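Side-chain contacts in iron superoxide dismutase (Trypanosoma cruzi, PDB 2GPC), which probably catalyses the dismutation of superoxide to molecular oxygen and hydrogen peroxide at an iron centre: residues Val184-Trp187 with Glu191-Leu194; Cys146-Thr149 with Lys154-Leu157; Asn114-His119 with Ala176-Phe181. All blocks are in the same frame, centred on the assembly; numbering follows the deposited sequence.

Contact 1 (Val184-Trp187 with Glu191-Leu194)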
ATOM      1  N   VAL A 184      17.245  11.877   9.419  1.00 13.58           N
ATOM      2  CA  VAL A 184      17.289  12.848   8.326  1.00 13.56           C
ATOM      3  C   VAL A 184      16.198  13.931   8.357  1.00 13.74           C
ATOM      4  O   VAL A 184      16.092  14.708   7.412  1.00 13.59           O
ATOM      5  CB  VAL A 184      17.283  12.145   6.935  1.00 13.35           C
ATOM      6  CG1 VAL A 184      18.528  11.296   6.760  1.00 13.35           C
ATOM      7  CG2 VAL A 184      16.021  11.323   6.722  1.00 13.34           C
ATOM      8  N   VAL A 185      15.428  14.024   9.436  1.00 13.54           N
ATOM      9  CA  VAL A 185      14.362  15.043   9.516  1.00 14.26           C
ATOM     10  C   VAL A 185      14.951  16.437   9.346  1.00 13.88           C
ATOM     11  O   VAL A 185      15.917  16.788  10.004  1.00 12.93           O
ATOM     12  CB  VAL A 185      13.590  15.001  10.860  1.00 14.11           C
ATOM     13  CG1 VAL A 185      12.620  16.205  10.983  1.00 15.40           C
ATOM     14  CG2 VAL A 185      12.828  13.727  10.985  1.00 15.51           C
ATOM     15  N   ASN A 186      14.339  17.224   8.470  1.00 14.32           N
ATOM     16  CA  ASN A 186      14.776  18.577   8.178  1.00 14.51           C
ATOM     17  C   ASN A 186      14.019  19.563   9.067  1.00 14.30           C
ATOM     18  O   ASN A 186      12.984  20.110   8.675  1.00 13.28           O
ATOM     19  CB  ASN A 186      14.533  18.873   6.688  1.00 14.78           C
ATOM     20  CG  ASN A 186      15.157  20.169   6.237  1.00 14.79           C
ATOM     21  OD1 ASN A 186      15.599  20.974   7.049  1.00 15.23           O
ATOM     22  ND2 ASN A 186      15.192  20.381   4.923  1.00 13.72           N
ATOM     23  N   TRP A 187      14.535  19.780  10.275  1.00 14.28           N
ATOM     24  CA  TRP A 187      13.903  20.723  11.207  1.00 14.35           C
ATOM     25  C   TRP A 187      13.873  22.151  10.655  1.00 15.12           C
ATOM     26  O   TRP A 187      12.998  22.923  11.014  1.00 14.55           O
ATOM     27  CB  TRP A 187      14.584  20.686  12.582  1.00 13.89           C
ATOM     28  CG  TRP A 187      14.464  19.346  13.211  1.00 13.22           C
ATOM     29  CD1 TRP A 187      15.474  18.482  13.482  1.00 12.94           C
ATOM     30  CD2 TRP A 187      13.250  18.670  13.571  1.00 11.04           C
ATOM     31  NE1 TRP A 187      14.975  17.323  14.028  1.00 13.60           N
ATOM     32  CE2 TRP A 187      13.610  17.411  14.095  1.00 12.55           C
ATOM     33  CE3 TRP A 187      11.896  19.016  13.541  1.00 11.88           C
ATOM     34  CZ2 TRP A 187      12.668  16.496  14.568  1.00 12.78           C
ATOM     35  CZ3 TRP A 187      10.960  18.106  14.003  1.00 10.70           C
ATOM     36  CH2 TRP A 187      11.349  16.864  14.513  1.00 11.88           C
ATOM     37  N   GLU A 191      10.492  24.459  10.643  1.00 17.10           N
ATOM     38  CA  GLU A 191      10.450  25.822  11.154  1.00 18.14           C
ATOM     39  C   GLU A 191       9.853  26.790  10.131  1.00 18.19           C
ATOM     40  O   GLU A 191       9.079  27.657  10.494  1.00 18.02           O
ATOM     41  CB  GLU A 191      11.844  26.293  11.556  1.00 18.62           C
ATOM     42  CG  GLU A 191      11.848  27.648  12.243  1.00 21.08           C
ATOM     43  CD  GLU A 191      13.207  28.028  12.802  1.00 25.34           C
ATOM     44  OE1 GLU A 191      14.151  27.223  12.706  1.00 28.00           O
ATOM     45  OE2 GLU A 191      13.335  29.150  13.337  1.00 30.34           O
ATOM     46  N   ARG A 192      10.211  26.621   8.859  1.00 18.79           N
ATOM     47  CA  ARG A 192       9.670  27.440   7.766  1.00 19.58           C
ATOM     48  C   ARG A 192       8.154  27.322   7.582  1.00 20.00           C
ATOM     49  O   ARG A 192       7.508  28.259   7.107  1.00 19.94           O
ATOM     50  CB  ARG A 192      10.347  27.059   6.447  1.00 20.23           C
ATOM     51  CG  ARG A 192      11.734  27.672   6.252  1.00 21.53           C
ATOM     52  CD  ARG A 192      12.295  27.461   4.840  1.00 24.03           C
ATOM     53  NE  ARG A 192      12.619  26.055   4.581  1.00 25.36           N
ATOM     54  CZ  ARG A 192      13.843  25.511   4.649  1.00 26.25           C
ATOM     55  NH1 ARG A 192      14.915  26.233   4.964  1.00 25.09           N
ATOM     56  NH2 ARG A 192      14.001  24.219   4.385  1.00 26.82           N
ATOM     57  N   GLN A 193       7.596  26.168   7.929  1.00 19.97           N
ATOM     58  CA  GLN A 193       6.154  25.924   7.793  1.00 20.86           C
ATOM     59  C   GLN A 193       5.297  26.421   8.966  1.00 21.68           C
ATOM     60  O   GLN A 193       4.073  26.453   8.849  1.00 22.02           O
ATOM     61  CB  GLN A 193       5.875  24.426   7.628  1.00 20.35           C
ATOM     62  CG  GLN A 193       6.704  23.718   6.574  1.00 20.49           C
ATOM     63  CD  GLN A 193       6.736  24.438   5.251  1.00 21.36           C
ATOM     64  OE1 GLN A 193       5.689  24.814   4.724  1.00 21.17           O
ATOM     65  NE2 GLN A 193       7.939  24.623   4.698  1.00 21.53           N
ATOM     66  N   LEU A 194       5.922  26.746  10.098  1.00 22.68           N
ATOM     67  CA  LEU A 194       5.189  27.155  11.307  1.00 23.58           C
ATOM     68  C   LEU A 194       4.272  28.349  11.071  1.00 23.98           C
ATOM     69  O   LEU A 194       4.669  29.304  10.396  1.00 23.97           O
ATOM     70  CB  LEU A 194       6.149  27.514  12.442  1.00 23.82           C
ATOM     71  CG  LEU A 194       6.809  26.379  13.213  1.00 24.44           C
ATOM     72  CD1 LEU A 194       7.693  26.957  14.291  1.00 25.31           C
ATOM     73  CD2 LEU A 194       5.771  25.446  13.814  1.00 25.13           C
ATOM     74  OXT LEU A 194       3.151  28.326  11.596  1.00 24.70           O
TER
HETATM   75  O   HOH W   1      16.657  22.816   4.044  1.00 27.68           O
HETATM   76  O   HOH W   2      14.630  24.651  13.520  1.00 38.56           O
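Glu191 N donates to Trp187 O at 3.0 Å with an N-H...O angle of 162°, the i to i+4 bond of an alpha-helix, so the two backbones meet within the opening turn of helix 187-193, the final helix of the iron/manganese superoxide dismutase C-terminal domain. Asn186 is the N-cap of that helix. Its CG lies anti to the backbone N (chi1 -171°), and OD1 makes a weak hydrogen bond to the backbone N of Asn189. On the other branch, Asn186 ND2 lies 4.1 Å from Arg192 NH2, near the plane of the guanidinium and at its edge, with the amide and guanidinium planes 85° apart. Both groups are donors, and one water accepts from each, at 3.0 Å from Asn186 ND2 and likewise from Arg192 NH2; ND2 also makes a weak hydrogen bond to Glu80 O. A second water donates to Glu191 OE1 at 2.7 Å and weakly to Trp187 O, so that this carbonyl receives the helix bond and a looser solvent bond. The indole takes little part in the meeting. The nearest side-chain approach of Trp187 to 191-194 is CB to Glu191 N, at 5.9 Å; NE1 is hydrogen-bonded to Gly88 O, and Val94 of helix 92-102 touches the side chain. On one face of the Trp187 indole, Val185 CG1 sits over the ring centre, 3.4 Å above the plane.

Contact 2 (Cys146-Thr149 with Lys154-Leu157)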
ATOM      1  N   CYS A 146      -4.377  13.931   1.876  1.00 11.81           N
ATOM      2  CA  CYS A 146      -3.565  15.128   1.974  1.00 12.31           C
ATOM      3  C   CYS A 146      -4.192  16.097   2.989  1.00 12.82           C
ATOM      4  O   CYS A 146      -5.381  16.366   2.907  1.00 13.22           O
ATOM      5  CB  CYS A 146      -3.484  15.780   0.603  1.00 12.10           C
ATOM      6  SG  CYS A 146      -2.381  17.211   0.533  1.00 12.86           S
ATOM      7  N   PRO A 147      -3.404  16.617   3.935  1.00 13.61           N
ATOM      8  CA  PRO A 147      -3.924  17.555   4.944  1.00 13.96           C
ATOM      9  C   PRO A 147      -4.584  18.794   4.347  1.00 13.91           C
ATOM     10  O   PRO A 147      -5.454  19.328   5.014  1.00 13.42           O
ATOM     11  CB  PRO A 147      -2.677  17.960   5.751  1.00 13.96           C
ATOM     12  CG  PRO A 147      -1.664  16.921   5.458  1.00 14.65           C
ATOM     13  CD  PRO A 147      -1.968  16.349   4.126  1.00 13.52           C
ATOM     14  N   LEU A 148      -4.212  19.218   3.134  1.00 13.97           N
ATOM     15  CA  LEU A 148      -4.862  20.367   2.481  1.00 14.37           C
ATOM     16  C   LEU A 148      -6.399  20.267   2.347  1.00 13.71           C
ATOM     17  O   LEU A 148      -7.064  21.291   2.192  1.00 13.52           O
ATOM     18  CB  LEU A 148      -4.247  20.650   1.101  1.00 14.98           C
ATOM     19  CG  LEU A 148      -2.743  20.975   1.065  1.00 17.38           C
ATOM     20  CD1 LEU A 148      -2.367  21.593  -0.268  1.00 19.00           C
ATOM     21  CD2 LEU A 148      -2.303  21.868   2.213  1.00 19.26           C
ATOM     22  N   THR A 149      -6.969  19.064   2.405  1.00 13.03           N
ATOM     23  CA  THR A 149      -8.437  18.933   2.378  1.00 12.83           C
ATOM     24  C   THR A 149      -9.079  19.326   3.713  1.00 13.30           C
ATOM     25  O   THR A 149     -10.294  19.467   3.794  1.00 13.40           O
ATOM     26  CB  THR A 149      -8.897  17.499   1.982  1.00 12.80           C
ATOM     27  OG1 THR A 149      -8.363  16.531   2.894  1.00 10.70           O
ATOM     28  CG2 THR A 149      -8.350  17.096   0.613  1.00 12.86           C
ATOM     29  N   LYS A 154      -2.172  22.888   8.993  1.00 18.94           N
ATOM     30  CA  LYS A 154      -0.959  23.274   8.276  1.00 18.81           C
ATOM     31  C   LYS A 154       0.119  22.181   8.357  1.00 17.71           C
ATOM     32  O   LYS A 154       0.546  21.800   9.446  1.00 16.99           O
ATOM     33  CB  LYS A 154      -0.399  24.590   8.820  1.00 19.15           C
ATOM     34  CG  LYS A 154       0.791  25.140   8.035  1.00 21.85           C
ATOM     35  CD  LYS A 154       0.736  26.662   7.874  1.00 25.89           C
ATOM     36  CE  LYS A 154       0.740  27.389   9.219  1.00 28.21           C
ATOM     37  NZ  LYS A 154       1.504  28.689   9.146  1.00 30.07           N
ATOM     38  N   PRO A 155       0.556  21.666   7.214  1.00 16.62           N
ATOM     39  CA  PRO A 155       1.555  20.596   7.218  1.00 15.93           C
ATOM     40  C   PRO A 155       2.945  21.102   7.611  1.00 14.78           C
ATOM     41  O   PRO A 155       3.389  22.144   7.138  1.00 13.92           O
ATOM     42  CB  PRO A 155       1.517  20.063   5.784  1.00 15.99           C
ATOM     43  CG  PRO A 155       0.943  21.138   4.962  1.00 16.96           C
ATOM     44  CD  PRO A 155       0.118  22.018   5.853  1.00 17.29           C
ATOM     45  N   LEU A 156       3.604  20.364   8.497  1.00 13.67           N
ATOM     46  CA  LEU A 156       4.957  20.693   8.940  1.00 13.24           C
ATOM     47  C   LEU A 156       6.008  19.666   8.508  1.00 12.39           C
ATOM     48  O   LEU A 156       7.146  20.031   8.214  1.00 12.76           O
ATOM     49  CB  LEU A 156       4.990  20.825  10.460  1.00 13.28           C
ATOM     50  CG  LEU A 156       4.036  21.842  11.100  1.00 14.02           C
ATOM     51  CD1 LEU A 156       4.327  21.920  12.593  1.00 13.58           C
ATOM     52  CD2 LEU A 156       4.122  23.205  10.468  1.00 14.63           C
ATOM     53  N   LEU A 157       5.619  18.396   8.474  1.00 11.77           N
ATOM     54  CA  LEU A 157       6.533  17.290   8.228  1.00 11.70           C
ATOM     55  C   LEU A 157       5.730  16.096   7.735  1.00 10.67           C
ATOM     56  O   LEU A 157       4.634  15.868   8.213  1.00 10.62           O
ATOM     57  CB  LEU A 157       7.228  16.896   9.543  1.00 12.29           C
ATOM     58  CG  LEU A 157       8.338  15.857   9.552  1.00 14.29           C
ATOM     59  CD1 LEU A 157       9.604  16.423   8.920  1.00 15.78           C
ATOM     60  CD2 LEU A 157       8.632  15.397  10.985  1.00 15.75           C
TER
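Cys146 O accepts from Thr149 N at 3.2 Å, an i to i+3 bond that closes the 3-10 turn 147-149 from which Pro147 and Leu148 reach Pro155. The turn belongs to the connection between strands 135-142 and 153-160, the two outermost strands of the three-stranded antiparallel sheet in the alpha+beta C-terminal domain of iron/manganese superoxide dismutases. Because strand 123-130 lies between them, this connection has to pass across it, and Trp126 of that strand is touched by both prolines.

Pro147 CA and Pro155 CA are 6.7 Å apart, and the contacts that span this distance are between side chains. Each proline directs its CB toward the other segment, and the rings meet through Pro147 CG and Pro155 CB at 4.5 Å. Lacking an N-H, Pro155 N cannot donate a backbone hydrogen bond from this edge strand, and its ring offers the turn an apolar surface instead. Leu148 also touches Phe73 of helix 63-80.

Lys154, next to Pro155, points its CB away from the turn and uses NZ in a salt bridge to Leu194 OXT, the chain terminus. Beyond Pro155 the strand is irregular: a classic beta bulge sets two residues, Leu156 and Leu157, against the single Leu127, and the same strand later brings in Asp160, an iron ligand.

The branching of Leu148 decides what it touches. With chi2 at -165°, CD1 continues outward and CD2 turns in. Leu148 CD1 stays 6.2 Å from Pro155 CG. Leu148 CD2 comes to 4.4 Å from Pro155 CD, and its nearest approach is to Pro155 CG, at 4.3 Å.

Contact 3 (Asn114-His119 with Ala176-Phe181)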
ATOM      1  N   ASN A 114       4.914   5.528  16.336  1.00 12.02           N
ATOM      2  CA  ASN A 114       3.890   4.492  16.422  1.00 12.64           C
ATOM      3  C   ASN A 114       2.810   4.635  15.346  1.00 12.70           C
ATOM      4  O   ASN A 114       2.355   3.635  14.789  1.00 13.24           O
ATOM      5  CB  ASN A 114       3.308   4.441  17.832  1.00 12.77           C
ATOM      6  CG  ASN A 114       4.331   3.942  18.857  1.00 13.78           C
ATOM      7  OD1 ASN A 114       5.326   3.288  18.501  1.00 14.57           O
ATOM      8  ND2 ASN A 114       4.090   4.240  20.127  1.00 14.07           N
ATOM      9  N   VAL A 115       2.429   5.868  15.032  1.00 12.88           N
ATOM     10  CA  VAL A 115       1.526   6.124  13.906  1.00 12.96           C
ATOM     11  C   VAL A 115       2.166   5.705  12.559  1.00 12.50           C
ATOM     12  O   VAL A 115       1.546   5.026  11.756  1.00 12.18           O
ATOM     13  CB  VAL A 115       1.099   7.622  13.861  1.00 13.10           C
ATOM     14  CG1 VAL A 115       0.456   7.982  12.540  1.00 12.93           C
ATOM     15  CG2 VAL A 115       0.147   7.935  15.002  1.00 14.08           C
ATOM     16  N   ALA A 116       3.407   6.116  12.326  1.00 12.22           N
ATOM     17  CA  ALA A 116       4.100   5.820  11.073  1.00 12.33           C
ATOM     18  C   ALA A 116       4.311   4.316  10.873  1.00 12.42           C
ATOM     19  O   ALA A 116       4.115   3.806   9.771  1.00 12.73           O
ATOM     20  CB  ALA A 116       5.425   6.554  11.016  1.00 11.88           C
ATOM     21  N   VAL A 117       4.699   3.614  11.934  1.00 12.76           N
ATOM     22  CA  VAL A 117       4.987   2.180  11.856  1.00 12.98           C
ATOM     23  C   VAL A 117       3.690   1.364  11.864  1.00 13.45           C
ATOM     24  O   VAL A 117       3.605   0.316  11.222  1.00 14.09           O
ATOM     25  CB  VAL A 117       5.948   1.719  12.996  1.00 13.15           C
ATOM     26  CG1 VAL A 117       6.151   0.216  12.971  1.00 12.83           C
ATOM     27  CG2 VAL A 117       7.297   2.421  12.877  1.00 12.74           C
ATOM     28  N   GLY A 118       2.675   1.854  12.561  1.00 13.43           N
ATOM     29  CA  GLY A 118       1.416   1.133  12.699  1.00 13.68           C
ATOM     30  C   GLY A 118       0.399   1.368  11.584  1.00 13.59           C
ATOM     31  O   GLY A 118      -0.634   0.706  11.565  1.00 14.18           O
ATOM     32  N   HIS A 119       0.654   2.300  10.662  1.00 13.04           N
ATOM     33  CA  HIS A 119      -0.353   2.625   9.650  1.00 12.82           C
ATOM     34  C   HIS A 119      -0.545   1.415   8.747  1.00 12.59           C
ATOM     35  O   HIS A 119       0.421   0.886   8.205  1.00 12.84           O
ATOM     36  CB  HIS A 119       0.036   3.841   8.809  1.00 12.94           C
ATOM     37  CG  HIS A 119      -1.028   4.263   7.846  1.00 12.88           C
ATOM     38  ND1 HIS A 119      -2.058   5.113   8.196  1.00 12.75           N
ATOM     39  CD2 HIS A 119      -1.240   3.927   6.550  1.00 11.83           C
ATOM     40  CE1 HIS A 119      -2.850   5.293   7.150  1.00 13.15           C
ATOM     41  NE2 HIS A 119      -2.375   4.587   6.140  1.00 11.01           N
ATOM     42  N   ALA A 176      12.635   0.032  10.882  1.00 12.26           N
ATOM     43  CA  ALA A 176      14.016   0.452  10.637  1.00 12.73           C
ATOM     44  C   ALA A 176      14.070   1.669   9.720  1.00 12.62           C
ATOM     45  O   ALA A 176      14.909   2.555   9.887  1.00 12.45           O
ATOM     46  CB  ALA A 176      14.838  -0.696  10.060  1.00 12.52           C
ATOM     47  N   TYR A 177      13.156   1.709   8.759  1.00 12.94           N
ATOM     48  CA  TYR A 177      13.053   2.835   7.838  1.00 12.75           C
ATOM     49  C   TYR A 177      12.671   4.108   8.585  1.00 12.81           C
ATOM     50  O   TYR A 177      13.207   5.178   8.302  1.00 13.32           O
ATOM     51  CB  TYR A 177      12.014   2.516   6.747  1.00 12.87           C
ATOM     52  CG  TYR A 177      11.421   3.714   6.045  1.00 11.64           C
ATOM     53  CD1 TYR A 177      12.200   4.536   5.223  1.00 11.89           C
ATOM     54  CD2 TYR A 177      10.070   4.024   6.187  1.00 12.87           C
ATOM     55  CE1 TYR A 177      11.639   5.649   4.571  1.00 11.76           C
ATOM     56  CE2 TYR A 177       9.505   5.124   5.544  1.00 12.60           C
ATOM     57  CZ  TYR A 177      10.295   5.936   4.736  1.00 12.95           C
ATOM     58  OH  TYR A 177       9.719   7.019   4.078  1.00 11.82           O
ATOM     59  N   VAL A 178      11.747   3.993   9.538  1.00 12.75           N
ATOM     60  CA  VAL A 178      11.310   5.149  10.316  1.00 12.40           C
ATOM     61  C   VAL A 178      12.424   5.635  11.237  1.00 12.58           C
ATOM     62  O   VAL A 178      12.577   6.835  11.426  1.00 12.61           O
ATOM     63  CB  VAL A 178      10.001   4.855  11.096  1.00 12.29           C
ATOM     64  CG1 VAL A 178       9.681   5.962  12.126  1.00 12.42           C
ATOM     65  CG2 VAL A 178       8.861   4.717  10.114  1.00 12.32           C
ATOM     66  N   GLN A 179      13.209   4.716  11.797  1.00 12.97           N
ATOM     67  CA  GLN A 179      14.381   5.115  12.583  1.00 13.39           C
ATOM     68  C   GLN A 179      15.332   5.950  11.717  1.00 12.82           C
ATOM     69  O   GLN A 179      15.863   6.965  12.165  1.00 12.35           O
ATOM     70  CB  GLN A 179      15.086   3.891  13.201  1.00 13.90           C
ATOM     71  CG  GLN A 179      14.325   3.306  14.428  1.00 16.14           C
ATOM     72  CD  GLN A 179      13.920   4.377  15.467  1.00 18.77           C
ATOM     73  OE1 GLN A 179      14.782   4.997  16.082  1.00 22.77           O
ATOM     74  NE2 GLN A 179      12.616   4.591  15.648  1.00 17.22           N
ATOM     75  N   THR A 180      15.512   5.532  10.463  1.00 12.49           N
ATOM     76  CA  THR A 180      16.316   6.279   9.499  1.00 12.43           C
ATOM     77  C   THR A 180      15.718   7.655   9.198  1.00 12.13           C
ATOM     78  O   THR A 180      16.449   8.641   9.094  1.00 11.77           O
ATOM     79  CB  THR A 180      16.472   5.454   8.205  1.00 12.65           C
ATOM     80  OG1 THR A 180      17.493   4.469   8.390  1.00 12.12           O
ATOM     81  CG2 THR A 180      16.959   6.297   7.034  1.00 12.88           C
ATOM     82  N   PHE A 181      14.399   7.722   9.051  1.00 11.60           N
ATOM     83  CA  PHE A 181      13.719   8.996   8.813  1.00 11.52           C
ATOM     84  C   PHE A 181      14.099   9.977   9.910  1.00 11.82           C
ATOM     85  O   PHE A 181      14.392  11.142   9.630  1.00 12.22           O
ATOM     86  CB  PHE A 181      12.190   8.805   8.740  1.00 11.82           C
ATOM     87  CG  PHE A 181      11.425  10.083   8.542  1.00 10.57           C
ATOM     88  CD1 PHE A 181      11.313  10.650   7.281  1.00 10.74           C
ATOM     89  CD2 PHE A 181      10.826  10.723   9.617  1.00 11.74           C
ATOM     90  CE1 PHE A 181      10.605  11.838   7.094  1.00 11.31           C
ATOM     91  CE2 PHE A 181      10.115  11.908   9.440  1.00 11.35           C
ATOM     92  CZ  PHE A 181      10.008  12.465   8.167  1.00 11.03           C
TER
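Val178 reaches from helix 174-184 into the last turn of helix 105-118, and its atoms can be followed outward. Val178 CB already meets Val117 CG2 at 4.1 Å. At the branch, CG1 stands anti to the backbone N (chi1 169°) and CG2 anti to the carbonyl carbon; with CB pointing toward helix 105-118, this rotamer leaves both methyls within 4.5 Å of it. Val178 CG2 makes the closest approaches, 3.9 Å to Val117 CG2 and 4.0 Å to Ala116 CB. Slightly more distant is Val178 CG1, at 4.3 Å from Val117 CG2. Val178 CG1 also lies 4.4 Å from Ala116 CB.

On the other side, Val117 approaches with one branch: its CG2 does the touching, while Val117 CG1 remains 6.0 Å from Val178 CG2. The small side chain of Ala116 points toward the partner helix, and Val117 CA lies 7.2 Å from Val178 CA.

Polar bonds flank this patch. Arg174 NH1, on the same helix as Val178, binds Ala116 O and His119 O near the end of helix 105-118, and Tyr177 OH binds the backbone O of Asp160, an iron ligand. The Arg174 bonds are directional, whereas the methyl contacts beside them are dispersive and undirected, which implies that the two helices fit here by shape.

In the fold
The contacts lie in one C-terminal domain but at different depths. Contact 3 is buried and joins two helices far apart in sequence. Contacts 1 and 2 are both partly buried and local, contact 1 having the exposed residues. Chemistry follows place: methyls alone in contact 3, prolines and a leucine in contact 2, and in contact 1 a backbone hydrogen bond plus two waters, one joining two side chains, another a carboxylate and a backbone carbonyl, across the short final helix. Helix 174-184, which carries one side of contact 3, is followed in the chain by helix 187-193 of contact 1. Gln193 CB lies 3.6 Å from Leu156 CD2, linking contacts 1 and 2; contacts 2 and 3 meet through Leu157 CG and Phe181 CZ at 4.0 Å.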